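Long-range contacts in putative PLP-dependent aminotransferase (Bacillus cereus ATCC 10987, PDB 3JU7), which probably transfers amino groups using pyridoxal phosphate as cofactor: residues F49-G54 with Y175-S180; T57-A62 with F231-S236; F104-I109 with T335-T340; V130-P135 with G155-V160; Y264-Q269 with M356-V361. One frame throughout, in Å; residues are numbered along the deposited sequence.

Contacts 2, 3 and 4 involve strands of the central sheet; contact 1 joins two loops, and contact 5 lies apart, its centre about 31 to 38 Å from the other centres. Contact 4 is nested within the chain loops closed by contacts 1, 2 and 3. It touches contact 1 directly, F179 CZ packing against V158 CG1 at 3.7 Å. Contacts 1 and 2 adjoin in sequence but are otherwise separate, and contacts 2 and 3 lie on opposite sides of the chain's centre, about 32 Å apart between centres. Contact 2 borders the cofactor: A62 N binds the phosphate of the pyridoxal-phosphate-lysine at position 191, and N232 reaches the corresponding cofactor group of the second subunit.

Contact 1: residues F49-G54 with Y175-S180; sequences FFQNRG and YGQDFS
The type II beta turn from G176 to F179 carries Q177 and D178 at its corners, and both side chains meet the loop of F50 and R53 that leads from helix 36-48 into strand 55-59. The Q177 chain bends at chi2 (70°), which brings its amide over to the F50 carbonyl. Q177 NE2 donates to F50 O at 3.0 Å, arriving above the carbonyl plane, while R53 N reaches that oxygen from the opposite face. Q177 NE2 also makes a straight bond to D178 OD1 (2.8 Å) and a weak one to R53 O (3.5 Å). Q177 OE1 accepts a hydrogen bond from a water at 2.7 Å that is shared with F49 O and Q51 NE2. R53 grips the D178 carboxylate side-on, NE to OD1 at 3.1 Å and NH2 to OD2 at 2.8 Å, although the two planes are turned 57° apart. R53 NH1 binds Q51 OE1 at 2.7 Å. Y202 OH adds hydrogen bonds to R53 O and D178 N. With R53 beside it and the Q177 amide donating to OD1, D178 is probably kept ionised, and the arginine in turn is held at all three of its nitrogens.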
# COMPACT_ATOMS: atom_id res chain seq x y z
N PHE A 49 -12.22 -7.73 -20.25
CA PHE A 49 -11.82 -6.46 -20.81
C PHE A 49 -10.71 -6.52 -21.86
O PHE A 49 -10.77 -5.77 -22.84
CB PHE A 49 -11.42 -5.49 -19.69
CG PHE A 49 -12.59 -5.01 -18.85
CD1 PHE A 49 -13.83 -4.78 -19.40
CD2 PHE A 49 -12.42 -4.74 -17.51
CE1 PHE A 49 -14.89 -4.33 -18.61
CE2 PHE A 49 -13.49 -4.28 -16.73
CZ PHE A 49 -14.71 -4.08 -17.28
N PHE A 50 -9.69 -7.36 -21.66
CA PHE A 50 -8.49 -7.23 -22.48
C PHE A 50 -8.29 -8.28 -23.55
O PHE A 50 -7.18 -8.45 -24.06
CB PHE A 50 -7.27 -7.17 -21.59
CG PHE A 50 -7.21 -5.94 -20.73
CD1 PHE A 50 -6.89 -4.72 -21.29
CD2 PHE A 50 -7.45 -6.00 -19.36
CE1 PHE A 50 -6.82 -3.57 -20.50
CE2 PHE A 50 -7.38 -4.84 -18.57
CZ PHE A 50 -7.07 -3.65 -19.14
N GLN A 51 -9.38 -8.95 -23.91
CA GLN A 51 -9.42 -9.93 -24.98
C GLN A 51 -8.33 -10.96 -24.79
O GLN A 51 -7.79 -11.46 -25.77
CB GLN A 51 -9.30 -9.24 -26.35
CG GLN A 51 -10.48 -8.30 -26.69
CD GLN A 51 -10.21 -7.43 -27.93
OE1 GLN A 51 -9.67 -7.90 -28.93
NE2 GLN A 51 -10.58 -6.16 -27.86
N ASN A 52 -8.00 -11.28 -23.54
CA ASN A 52 -6.97 -12.26 -23.24
C ASN A 52 -5.66 -12.01 -23.97
O ASN A 52 -4.99 -12.97 -24.40
CB ASN A 52 -7.48 -13.68 -23.57
CG ASN A 52 -8.41 -14.23 -22.51
OD1 ASN A 52 -8.14 -14.13 -21.31
ND2 ASN A 52 -9.52 -14.77 -22.94
N ARG A 53 -5.31 -10.74 -24.13
CA ARG A 53 -4.04 -10.36 -24.69
C ARG A 53 -3.39 -9.39 -23.69
O ARG A 53 -3.99 -8.36 -23.33
CB ARG A 53 -4.22 -9.67 -26.04
CG ARG A 53 -4.94 -10.46 -27.09
CD ARG A 53 -4.57 -9.95 -28.50
NE ARG A 53 -4.93 -8.54 -28.69
CZ ARG A 53 -6.15 -8.11 -29.01
NH1 ARG A 53 -7.17 -8.96 -29.16
NH2 ARG A 53 -6.36 -6.81 -29.17
N GLY A 54 -2.17 -9.73 -23.29
CA GLY A 54 -1.46 -9.04 -22.24
C GLY A 54 -1.72 -9.72 -20.89
O GLY A 54 -2.13 -10.90 -20.83
N TYR A 175 -9.78 0.71 -22.86
CA TYR A 175 -8.69 1.65 -22.84
C TYR A 175 -7.39 0.99 -22.40
O TYR A 175 -7.36 0.37 -21.34
CB TYR A 175 -8.97 2.80 -21.87
CG TYR A 175 -7.88 3.81 -21.96
CD1 TYR A 175 -7.85 4.70 -23.02
CD2 TYR A 175 -6.82 3.81 -21.07
CE1 TYR A 175 -6.85 5.60 -23.17
CE2 TYR A 175 -5.78 4.74 -21.22
CZ TYR A 175 -5.81 5.62 -22.28
OH TYR A 175 -4.82 6.56 -22.49
N GLY A 176 -6.35 1.14 -23.23
CA GLY A 176 -5.00 0.65 -22.98
C GLY A 176 -4.61 -0.66 -23.67
O GLY A 176 -3.46 -1.11 -23.58
N GLN A 177 -5.58 -1.25 -24.37
CA GLN A 177 -5.41 -2.58 -24.97
C GLN A 177 -4.12 -2.65 -25.78
O GLN A 177 -3.84 -1.73 -26.57
CB GLN A 177 -6.62 -2.90 -25.86
CG GLN A 177 -6.58 -4.28 -26.59
CD GLN A 177 -6.74 -5.44 -25.62
OE1 GLN A 177 -7.76 -5.52 -24.92
NE2 GLN A 177 -5.72 -6.30 -25.52
N ASP A 178 -3.33 -3.70 -25.54
CA ASP A 178 -2.13 -3.98 -26.30
C ASP A 178 -1.01 -2.96 -26.12
O ASP A 178 -0.03 -3.01 -26.82
CB ASP A 178 -2.43 -4.16 -27.81
CG ASP A 178 -3.33 -5.37 -28.11
OD1 ASP A 178 -3.52 -6.20 -27.21
OD2 ASP A 178 -3.88 -5.47 -29.23
N PHE A 179 -1.13 -2.03 -25.18
CA PHE A 179 -0.06 -1.05 -24.98
C PHE A 179 1.21 -1.75 -24.46
O PHE A 179 1.15 -2.61 -23.54
CB PHE A 179 -0.52 -0.01 -24.02
CG PHE A 179 0.45 1.12 -23.81
CD1 PHE A 179 0.83 1.95 -24.87
CD2 PHE A 179 0.91 1.41 -22.54
CE1 PHE A 179 1.68 3.04 -24.67
CE2 PHE A 179 1.74 2.52 -22.30
CZ PHE A 179 2.14 3.33 -23.37
N SER A 180 2.35 -1.38 -25.05
CA SER A 180 3.63 -1.95 -24.66
C SER A 180 4.10 -1.53 -23.29
O SER A 180 4.79 -2.28 -22.64
CB SER A 180 4.69 -1.53 -25.65
OG SER A 180 4.39 -2.10 -26.88
O HOH W 1 -10.24 -4.63 -25.32

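Contact 2: residues T57-A62 with F231-S236; sequences TTVANA and FNCKMS. With ACT (acetate ion), chain F.
M235, a selenomethionine, packs against T58 and V59 on the dense side: its SE lies 3.7 Å from T58 CB and its CE 3.3 Å from V59 O. With CG anti to the backbone N (chi1 171°), the turn about CG-SE (chi3 -71°) carries CE there. C233 O receives a weak, bent hydrogen bond from A60 N (2.8 Å) and a CA-H...O contact from V59 CA. V59 CG1 touches C233 SG at 3.9 Å. Here strand 55-59, an outermost sheet strand, gives way to the helix N-capped by N61, as the 231-236 loop runs into helix 237-248. Between T58 and the loop the contact is looser and bridged by water: one water links T58 OG1, also bound by N38, to M235 N, another joins T58 O to C233 O. K234 NZ curls back to N232 OD1 (2.9 Å), which accepts from K234 N in an Asx turn. K234 NZ also binds N33, E197 of the second subunit and, at 2.8 Å, OXT of an acetate probably from the crystallisation liquor.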
# COMPACT_ATOMS: atom_id res chain seq x y z
N THR A 57 -2.02 -7.22 -13.12
CA THR A 57 -1.90 -7.57 -11.72
C THR A 57 -2.67 -6.59 -10.86
O THR A 57 -2.68 -5.38 -11.13
CB THR A 57 -0.44 -7.65 -11.26
OG1 THR A 57 -0.43 -8.23 -9.96
CG2 THR A 57 0.25 -6.20 -11.24
N THR A 58 -3.34 -7.11 -9.82
CA THR A 58 -3.96 -6.21 -8.83
C THR A 58 -2.85 -5.59 -7.99
O THR A 58 -1.74 -6.13 -7.95
CB THR A 58 -4.95 -6.93 -7.95
OG1 THR A 58 -4.28 -7.99 -7.24
CG2 THR A 58 -6.12 -7.54 -8.79
N VAL A 59 -3.12 -4.42 -7.40
CA VAL A 59 -2.21 -3.80 -6.42
C VAL A 59 -3.08 -3.22 -5.30
O VAL A 59 -4.29 -3.10 -5.47
CB VAL A 59 -1.32 -2.73 -7.03
CG1 VAL A 59 -0.33 -3.38 -7.99
CG2 VAL A 59 -2.16 -1.65 -7.73
N ALA A 60 -2.48 -2.83 -4.18
CA ALA A 60 -3.27 -2.44 -3.01
C ALA A 60 -3.93 -1.09 -3.22
O ALA A 60 -4.98 -0.82 -2.64
CB ALA A 60 -2.44 -2.47 -1.76
N ASN A 61 -3.30 -0.25 -4.03
CA ASN A 61 -3.87 1.00 -4.51
C ASN A 61 -3.05 1.49 -5.74
O ASN A 61 -1.91 1.03 -5.97
CB ASN A 61 -3.97 2.05 -3.37
CG ASN A 61 -2.63 2.53 -2.87
OD1 ASN A 61 -1.81 3.05 -3.66
ND2 ASN A 61 -2.41 2.44 -1.55
N ALA A 62 -3.64 2.37 -6.53
CA ALA A 62 -3.01 2.86 -7.79
C ALA A 62 -1.76 3.65 -7.53
O ALA A 62 -0.87 3.67 -8.37
CB ALA A 62 -3.98 3.74 -8.60
N PHE A 231 8.48 -4.05 -2.44
CA PHE A 231 7.81 -3.65 -1.22
C PHE A 231 6.55 -4.50 -1.08
O PHE A 231 6.49 -5.60 -1.64
CB PHE A 231 7.58 -2.11 -1.19
CG PHE A 231 6.83 -1.54 -2.37
CD1 PHE A 231 6.12 -2.32 -3.27
CD2 PHE A 231 6.72 -0.17 -2.50
CE1 PHE A 231 5.40 -1.75 -4.32
CE2 PHE A 231 5.98 0.40 -3.56
CZ PHE A 231 5.32 -0.40 -4.46
N ASN A 232 5.57 -4.03 -0.33
CA ASN A 232 4.27 -4.72 -0.25
C ASN A 232 3.20 -3.87 -0.85
O ASN A 232 2.88 -2.80 -0.28
CB ASN A 232 3.86 -4.96 1.19
CG ASN A 232 2.61 -5.86 1.33
OD1 ASN A 232 1.99 -6.27 0.33
ND2 ASN A 232 2.28 -6.21 2.60
N CYS A 233 2.64 -4.31 -1.97
CA CYS A 233 1.46 -3.67 -2.53
C CYS A 233 0.45 -4.72 -2.94
O CYS A 233 -0.31 -4.52 -3.87
CB CYS A 233 1.82 -2.77 -3.71
SG CYS A 233 2.38 -3.69 -5.21
N LYS A 234 0.44 -5.84 -2.20
CA LYS A 234 -0.51 -6.92 -2.40
C LYS A 234 -1.92 -6.52 -1.98
O LYS A 234 -2.13 -5.94 -0.93
CB LYS A 234 -0.07 -8.20 -1.63
CG LYS A 234 1.31 -8.69 -2.06
CD LYS A 234 1.87 -9.82 -1.25
CE LYS A 234 2.56 -9.41 0.03
NZ LYS A 234 1.68 -9.05 1.10
N MSE A 235 -2.86 -6.89 -2.83
CA MSE A 235 -4.28 -6.77 -2.58
C MSE A 235 -4.80 -8.04 -1.88
O MSE A 235 -4.56 -9.17 -2.33
CB MSE A 235 -5.03 -6.57 -3.91
CG MSE A 235 -6.55 -6.64 -3.78
SE MSE A 235 -7.59 -6.41 -5.38
CE MSE A 235 -7.21 -4.54 -5.55
N SER A 236 -5.53 -7.84 -0.79
CA SER A 236 -6.15 -8.96 -0.09
C SER A 236 -7.19 -9.74 -0.93
O SER A 236 -7.72 -9.26 -1.95
CB SER A 236 -6.77 -8.53 1.26
OG SER A 236 -7.99 -7.86 1.12
C ACT F . 3.65 -10.43 3.67
O ACT F . 3.54 -11.26 2.71
OXT ACT F . 3.18 -9.28 3.49
CH3 ACT F . 4.25 -10.79 5.00
O HOH W 2 -2.05 -7.96 -5.47
O HOH W 3 0.29 -6.80 -6.01

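Contact 3: residues F104-I109 with T335-T340; sequences FIDISI and TDLTRT
At F104, near the end of strand 101-105, the carbonyl O accepts from T335 N at 2.8 Å, while F104 CB rests near L337 CD1. At I105 the CD1 methyl meets T335 CG2 (3.5 Å), and the I105 carbonyl is tied through a water to T340 OG1. D106 makes most of the polar bonds. Its backbone N donates to T335 OG1, and its carboxylate receives the first-turn amides R339 N and T340 N at the N-terminal end of helix 338-346, joining that helix to the end of edge strand 101-105. D106 OD1 takes T340 N on its syn lone pair (2.9 Å) and T340 OG1 nearly along the C-O axis (2.6 Å). D106 OD2 takes R339 N on its own syn lone pair (3.1 Å), whereas R339 NE (3.0 Å) comes in from above the carboxylate plane, completing a salt bridge with the two flat groups 75° apart. I107 O lies over one face of the R339 guanidinium. A water joins I109 N to R339 NH1, and I109 CD1 reaches R339 CB at 3.8 Å. The far end of R339 turns to its stronger partner, D115, at NH2. Four donors therefore hold the carboxylate of D106. That setting, with an arginine alongside, would favour its charged form despite D336 nearby, with which it shares a water.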
# COMPACT_ATOMS: atom_id res chain seq x y z
N PHE A 104 7.46 19.11 -15.41
CA PHE A 104 6.10 19.31 -15.87
C PHE A 104 6.01 19.85 -17.31
O PHE A 104 6.76 20.77 -17.69
CB PHE A 104 5.34 20.23 -14.92
CG PHE A 104 5.20 19.70 -13.53
CD1 PHE A 104 4.45 18.56 -13.26
CD2 PHE A 104 5.77 20.37 -12.46
CE1 PHE A 104 4.30 18.09 -11.97
CE2 PHE A 104 5.62 19.90 -11.17
CZ PHE A 104 4.89 18.76 -10.93
N ILE A 105 5.07 19.28 -18.07
CA ILE A 105 4.84 19.56 -19.48
C ILE A 105 3.41 20.13 -19.62
O ILE A 105 2.43 19.53 -19.11
CB ILE A 105 4.97 18.24 -20.32
CG1 ILE A 105 6.29 17.51 -20.01
CG2 ILE A 105 4.76 18.45 -21.88
CD1 ILE A 105 7.57 18.30 -20.22
N ASP A 106 3.28 21.23 -20.37
CA ASP A 106 1.98 21.84 -20.62
C ASP A 106 0.97 20.90 -21.33
O ASP A 106 1.36 19.93 -21.99
CB ASP A 106 2.15 23.07 -21.49
CG ASP A 106 1.14 24.14 -21.16
OD1 ASP A 106 0.45 24.04 -20.10
OD2 ASP A 106 1.09 25.11 -21.95
N ILE A 107 -0.31 21.23 -21.20
CA ILE A 107 -1.39 20.43 -21.81
C ILE A 107 -2.03 21.17 -23.01
O ILE A 107 -1.90 22.38 -23.13
CB ILE A 107 -2.50 20.09 -20.76
CG1 ILE A 107 -3.04 21.36 -20.05
CG2 ILE A 107 -1.97 19.14 -19.67
CD1 ILE A 107 -4.39 21.13 -19.33
N SER A 108 -2.70 20.43 -23.89
CA SER A 108 -3.56 21.03 -24.88
C SER A 108 -4.78 21.67 -24.21
O SER A 108 -5.33 21.14 -23.26
CB SER A 108 -3.98 20.00 -25.92
OG SER A 108 -2.84 19.62 -26.68
N ILE A 109 -5.18 22.82 -24.73
CA ILE A 109 -6.28 23.59 -24.17
C ILE A 109 -7.63 22.89 -24.34
O ILE A 109 -8.55 23.18 -23.58
CB ILE A 109 -6.34 25.01 -24.77
CG1 ILE A 109 -6.96 25.99 -23.77
CG2 ILE A 109 -7.06 24.99 -26.16
CD1 ILE A 109 -5.99 26.46 -22.63
N THR A 335 8.24 23.03 -18.58
CA THR A 335 8.16 23.83 -19.79
C THR A 335 7.31 25.02 -19.35
O THR A 335 6.84 25.05 -18.22
CB THR A 335 7.38 23.09 -20.84
OG1 THR A 335 6.02 22.92 -20.36
CG2 THR A 335 8.02 21.69 -21.09
N ASP A 336 7.12 25.98 -20.24
CA ASP A 336 6.08 26.99 -20.06
C ASP A 336 4.75 26.27 -19.84
O ASP A 336 4.45 25.27 -20.52
CB ASP A 336 5.97 27.86 -21.30
CG ASP A 336 4.93 28.96 -21.14
OD1 ASP A 336 3.73 28.72 -21.42
OD2 ASP A 336 5.34 30.10 -20.76
N LEU A 337 3.95 26.77 -18.89
CA LEU A 337 2.70 26.13 -18.48
C LEU A 337 1.48 27.05 -18.67
O LEU A 337 0.47 26.96 -17.97
CB LEU A 337 2.84 25.62 -17.03
CG LEU A 337 3.81 24.44 -16.84
CD1 LEU A 337 3.94 24.00 -15.40
CD2 LEU A 337 3.36 23.24 -17.71
N THR A 338 1.54 27.90 -19.68
CA THR A 338 0.45 28.87 -19.91
C THR A 338 -0.94 28.24 -20.08
O THR A 338 -1.92 28.75 -19.55
CB THR A 338 0.75 29.77 -21.12
OG1 THR A 338 1.92 30.56 -20.85
CG2 THR A 338 -0.45 30.68 -21.42
N ARG A 339 -1.03 27.13 -20.80
CA ARG A 339 -2.34 26.49 -20.97
C ARG A 339 -2.84 25.83 -19.68
O ARG A 339 -4.04 25.92 -19.35
CB ARG A 339 -2.30 25.50 -22.13
CG ARG A 339 -2.10 26.21 -23.43
CD ARG A 339 -1.81 25.26 -24.57
NE ARG A 339 -0.45 24.72 -24.55
CZ ARG A 339 0.00 23.83 -25.44
NH1 ARG A 339 -0.78 23.38 -26.40
NH2 ARG A 339 1.23 23.38 -25.36
N THR A 340 -1.92 25.16 -18.96
CA THR A 340 -2.27 24.52 -17.68
C THR A 340 -2.82 25.58 -16.74
O THR A 340 -3.84 25.39 -16.09
CB THR A 340 -1.03 23.79 -17.03
OG1 THR A 340 -0.43 22.89 -17.99
CG2 THR A 340 -1.43 22.95 -15.81
O HOH W 4 0.52 20.40 -17.38
O HOH W 5 2.35 27.15 -23.05
O HOH W 6 3.16 25.22 -24.76
O HOH W 7 -3.57 23.63 -27.07

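Contact 4: residues V130-P135 with G155-V160; sequences VAIVVP and GVPVVV
I132 and V133, at the end of strand 130-133, lie beside P157 and V158 in the chain leading into strand 159-161, running the same way with directions 37° apart. On I132, CB lies 4.2 Å from P157 O; CG1, pointing opposite the backbone nitrogen (chi1 -160°), comes down to 3.4 Å from that same oxygen and nears P157 CB; and the chain continues nearly extended to CD1, which ends on V159 CG2 at 3.9 Å. On the other face V133 CG2 meets V156 CG1 (3.7 Å), next to Y148 of helix 146-153. V133 is pinned at both backbone polar atoms: its N donates to P157 O at 3.0 Å and its O accepts from V159 N at 3.1 Å, so V133 straddles V158 in a single parallel bridge. V158 CA supplies a CA-H...O contact to V133 O, and V134 CA does likewise to V159 O. P135 has no N-H to give and packs instead, its CD 3.6 Å from V158 CG1 and its CG against V160 CG2. The chain between these strands passes through helix 146-153, which ends in a Schellman motif at G155: a beta-alpha-beta crossover. The V133-V158 bridge joins the three strands 101-105, 80-84 and 130-133 to the four headed by 159-161, giving the seven-stranded, mainly parallel sheet typical of fold type I PLP-dependent enzymes.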
# COMPACT_ATOMS: atom_id res chain seq x y z
N VAL A 130 16.05 12.01 -19.35
CA VAL A 130 14.69 11.50 -19.24
C VAL A 130 14.74 10.09 -18.67
O VAL A 130 15.40 9.23 -19.23
CB VAL A 130 13.96 11.52 -20.57
CG1 VAL A 130 12.57 11.04 -20.37
CG2 VAL A 130 13.97 12.94 -21.12
N ALA A 131 14.10 9.88 -17.52
CA ALA A 131 14.05 8.55 -16.94
C ALA A 131 12.78 7.85 -17.36
O ALA A 131 12.76 6.62 -17.50
CB ALA A 131 14.12 8.60 -15.43
N ILE A 132 11.71 8.62 -17.51
CA ILE A 132 10.38 8.07 -17.79
C ILE A 132 9.39 9.16 -18.20
O ILE A 132 9.57 10.34 -17.89
CB ILE A 132 9.86 7.28 -16.56
CG1 ILE A 132 8.74 6.30 -16.94
CG2 ILE A 132 9.54 8.21 -15.39
CD1 ILE A 132 8.55 5.18 -15.95
N VAL A 133 8.36 8.75 -18.92
CA VAL A 133 7.27 9.61 -19.30
C VAL A 133 5.99 9.03 -18.69
O VAL A 133 5.71 7.83 -18.84
CB VAL A 133 7.14 9.70 -20.85
CG1 VAL A 133 5.86 10.39 -21.24
CG2 VAL A 133 8.40 10.39 -21.47
N VAL A 134 5.20 9.87 -18.03
CA VAL A 134 4.03 9.42 -17.30
C VAL A 134 2.85 10.33 -17.67
O VAL A 134 2.57 11.32 -16.99
CB VAL A 134 4.30 9.44 -15.77
CG1 VAL A 134 3.13 8.83 -14.96
CG2 VAL A 134 5.61 8.71 -15.48
N PRO A 135 2.17 10.00 -18.77
CA PRO A 135 0.99 10.79 -19.11
C PRO A 135 -0.20 10.39 -18.24
O PRO A 135 -0.23 9.27 -17.67
CB PRO A 135 0.73 10.42 -20.59
CG PRO A 135 1.30 9.08 -20.73
CD PRO A 135 2.42 8.93 -19.76
N GLY A 155 12.71 3.18 -27.08
CA GLY A 155 13.40 3.05 -25.81
C GLY A 155 13.09 4.09 -24.74
O GLY A 155 13.80 4.15 -23.72
N VAL A 156 12.05 4.90 -24.93
CA VAL A 156 11.59 5.79 -23.85
C VAL A 156 10.38 5.16 -23.12
O VAL A 156 9.29 5.04 -23.70
CB VAL A 156 11.23 7.19 -24.36
CG1 VAL A 156 10.59 8.00 -23.28
CG2 VAL A 156 12.47 7.91 -24.90
N PRO A 157 10.56 4.77 -21.84
CA PRO A 157 9.51 4.11 -21.09
C PRO A 157 8.32 5.00 -20.73
O PRO A 157 8.50 6.13 -20.31
CB PRO A 157 10.22 3.64 -19.79
CG PRO A 157 11.43 4.41 -19.69
CD PRO A 157 11.81 4.87 -21.07
N VAL A 158 7.12 4.45 -20.87
CA VAL A 158 5.88 5.16 -20.57
C VAL A 158 5.01 4.34 -19.63
O VAL A 158 4.79 3.14 -19.84
CB VAL A 158 5.07 5.37 -21.83
CG1 VAL A 158 3.75 6.04 -21.47
CG2 VAL A 158 5.92 6.10 -22.90
N VAL A 159 4.57 4.98 -18.57
CA VAL A 159 3.64 4.41 -17.64
C VAL A 159 2.51 5.42 -17.62
O VAL A 159 2.69 6.61 -17.22
CB VAL A 159 4.23 4.23 -16.22
CG1 VAL A 159 3.09 3.96 -15.24
CG2 VAL A 159 5.29 3.11 -16.17
N VAL A 160 1.34 4.93 -18.02
CA VAL A 160 0.15 5.79 -18.16
C VAL A 160 -0.69 5.74 -16.90
O VAL A 160 -1.12 4.64 -16.48
CB VAL A 160 -0.71 5.32 -19.34
CG1 VAL A 160 -2.04 6.11 -19.40
CG2 VAL A 160 0.09 5.42 -20.66

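Contact 5: residues Y264-Q269 with M356-V361; sequences YKQLLQ and MTKEIV
V361 sets its CG1 methyl over a face of the Y264 ring in a CH-pi contact, 3.7 Å from the ring centroid and 17° off the ring normal. The valine has CG1 anti to its backbone nitrogen (chi1 -178°), directing this branch between the helices, where it touches Y264 and L267 at once. Y264 is turned to an unusual chi1 of -107°, away from any staggered position, and that twist presents its face to the methyl. The ring's hydroxyl is fixed by a hydrogen bond to P351 O. L267 extends with CG beside the backbone N, and its CD1 presses on V361 CG1 at 3.5 Å, tighter than normal carbon packing. These residues join two helices of the C-terminal part of the protein, 250-270 and 358-368. The second helix starts at T357, whose OG1 caps it by accepting from I360 N at 3.2 Å. Just before that cap, the selenomethionine M356 is bent about CG-SE, and its SE lies 4.4 Å from Y264 CE2. At the exposed margin K358 is stretched out in full and crosses Q266 at about a right angle, K358 NZ staying 3.9 Å from Q266 OE1.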
# COMPACT_ATOMS: atom_id res chain seq x y z
N TYR A 264 -26.65 15.58 -18.03
CA TYR A 264 -25.87 16.78 -17.87
C TYR A 264 -25.71 17.48 -19.23
O TYR A 264 -25.90 18.69 -19.33
CB TYR A 264 -24.50 16.44 -17.28
CG TYR A 264 -24.28 16.82 -15.83
CD1 TYR A 264 -24.31 18.15 -15.42
CD2 TYR A 264 -23.98 15.86 -14.88
CE1 TYR A 264 -24.08 18.50 -14.11
CE2 TYR A 264 -23.75 16.21 -13.57
CZ TYR A 264 -23.78 17.52 -13.18
OH TYR A 264 -23.48 17.86 -11.87
N LYS A 265 -25.39 16.71 -20.26
CA LYS A 265 -25.12 17.28 -21.58
C LYS A 265 -26.37 17.91 -22.15
O LYS A 265 -26.34 19.04 -22.67
CB LYS A 265 -24.56 16.21 -22.52
CG LYS A 265 -23.15 15.79 -22.13
CD LYS A 265 -22.57 14.60 -22.88
CE LYS A 265 -21.55 13.86 -21.98
NZ LYS A 265 -20.60 12.98 -22.70
N GLN A 266 -27.48 17.21 -22.02
CA GLN A 266 -28.75 17.72 -22.54
C GLN A 266 -29.19 18.97 -21.81
O GLN A 266 -29.65 19.92 -22.45
CB GLN A 266 -29.85 16.67 -22.40
CG GLN A 266 -29.69 15.47 -23.30
CD GLN A 266 -30.67 14.34 -22.97
OE1 GLN A 266 -30.94 14.04 -21.79
NE2 GLN A 266 -31.22 13.71 -24.00
N LEU A 267 -29.08 18.96 -20.49
CA LEU A 267 -29.52 20.09 -19.68
C LEU A 267 -28.63 21.29 -19.86
O LEU A 267 -29.12 22.42 -19.83
CB LEU A 267 -29.59 19.74 -18.18
CG LEU A 267 -30.79 18.86 -17.77
CD1 LEU A 267 -30.62 18.25 -16.35
CD2 LEU A 267 -32.10 19.66 -17.91
N LEU A 268 -27.32 21.07 -20.04
CA LEU A 268 -26.37 22.18 -20.26
C LEU A 268 -26.63 22.89 -21.60
O LEU A 268 -26.56 24.13 -21.71
CB LEU A 268 -24.92 21.70 -20.26
CG LEU A 268 -24.26 21.32 -18.94
CD1 LEU A 268 -22.94 20.71 -19.26
CD2 LEU A 268 -24.11 22.53 -18.03
N GLN A 269 -26.89 22.08 -22.62
CA GLN A 269 -27.23 22.61 -23.93
C GLN A 269 -28.61 23.28 -23.87
O GLN A 269 -28.73 24.44 -24.21
CB GLN A 269 -27.22 21.52 -25.00
CG GLN A 269 -27.81 22.00 -26.33
CD GLN A 269 -27.51 21.07 -27.49
OE1 GLN A 269 -26.54 20.30 -27.46
NE2 GLN A 269 -28.34 21.15 -28.53
N MSE A 356 -27.81 9.81 -8.49
CA MSE A 356 -28.21 11.16 -8.90
C MSE A 356 -29.44 11.13 -9.84
O MSE A 356 -29.44 10.43 -10.84
CB MSE A 356 -27.06 11.88 -9.56
CG MSE A 356 -27.32 13.37 -9.65
SE MSE A 356 -25.72 14.27 -10.09
CE MSE A 356 -24.83 14.24 -8.40
N THR A 357 -30.48 11.89 -9.52
CA THR A 357 -31.70 11.95 -10.35
C THR A 357 -31.62 13.06 -11.38
O THR A 357 -30.88 14.04 -11.21
CB THR A 357 -32.92 12.27 -9.48
OG1 THR A 357 -32.63 13.42 -8.69
CG2 THR A 357 -33.29 11.08 -8.54
N LYS A 358 -32.42 12.95 -12.44
CA LYS A 358 -32.43 14.00 -13.46
C LYS A 358 -32.79 15.36 -12.85
O LYS A 358 -32.27 16.41 -13.27
CB LYS A 358 -33.39 13.67 -14.59
CG LYS A 358 -33.27 14.62 -15.77
CD LYS A 358 -34.04 14.13 -17.00
CE LYS A 358 -33.76 14.99 -18.23
NZ LYS A 358 -34.11 14.30 -19.51
N GLU A 359 -33.66 15.35 -11.85
CA GLU A 359 -34.02 16.60 -11.19
C GLU A 359 -32.84 17.17 -10.40
O GLU A 359 -32.72 18.38 -10.26
CB GLU A 359 -35.31 16.50 -10.32
CG GLU A 359 -35.38 15.33 -9.32
CD GLU A 359 -35.95 14.00 -9.90
OE1 GLU A 359 -36.35 13.99 -11.09
OE2 GLU A 359 -35.99 12.98 -9.15
N ILE A 360 -31.94 16.31 -9.91
CA ILE A 360 -30.74 16.82 -9.24
C ILE A 360 -29.79 17.47 -10.24
O ILE A 360 -29.32 18.58 -9.98
CB ILE A 360 -30.06 15.76 -8.39
CG1 ILE A 360 -30.95 15.43 -7.19
CG2 ILE A 360 -28.70 16.25 -7.87
CD1 ILE A 360 -30.53 14.19 -6.44
N VAL A 361 -29.54 16.84 -11.39
CA VAL A 361 -28.71 17.48 -12.43
C VAL A 361 -29.29 18.87 -12.81
O VAL A 361 -28.57 19.87 -12.82
CB VAL A 361 -28.59 16.61 -13.71
CG1 VAL A 361 -27.69 17.27 -14.72
CG2 VAL A 361 -28.05 15.22 -13.38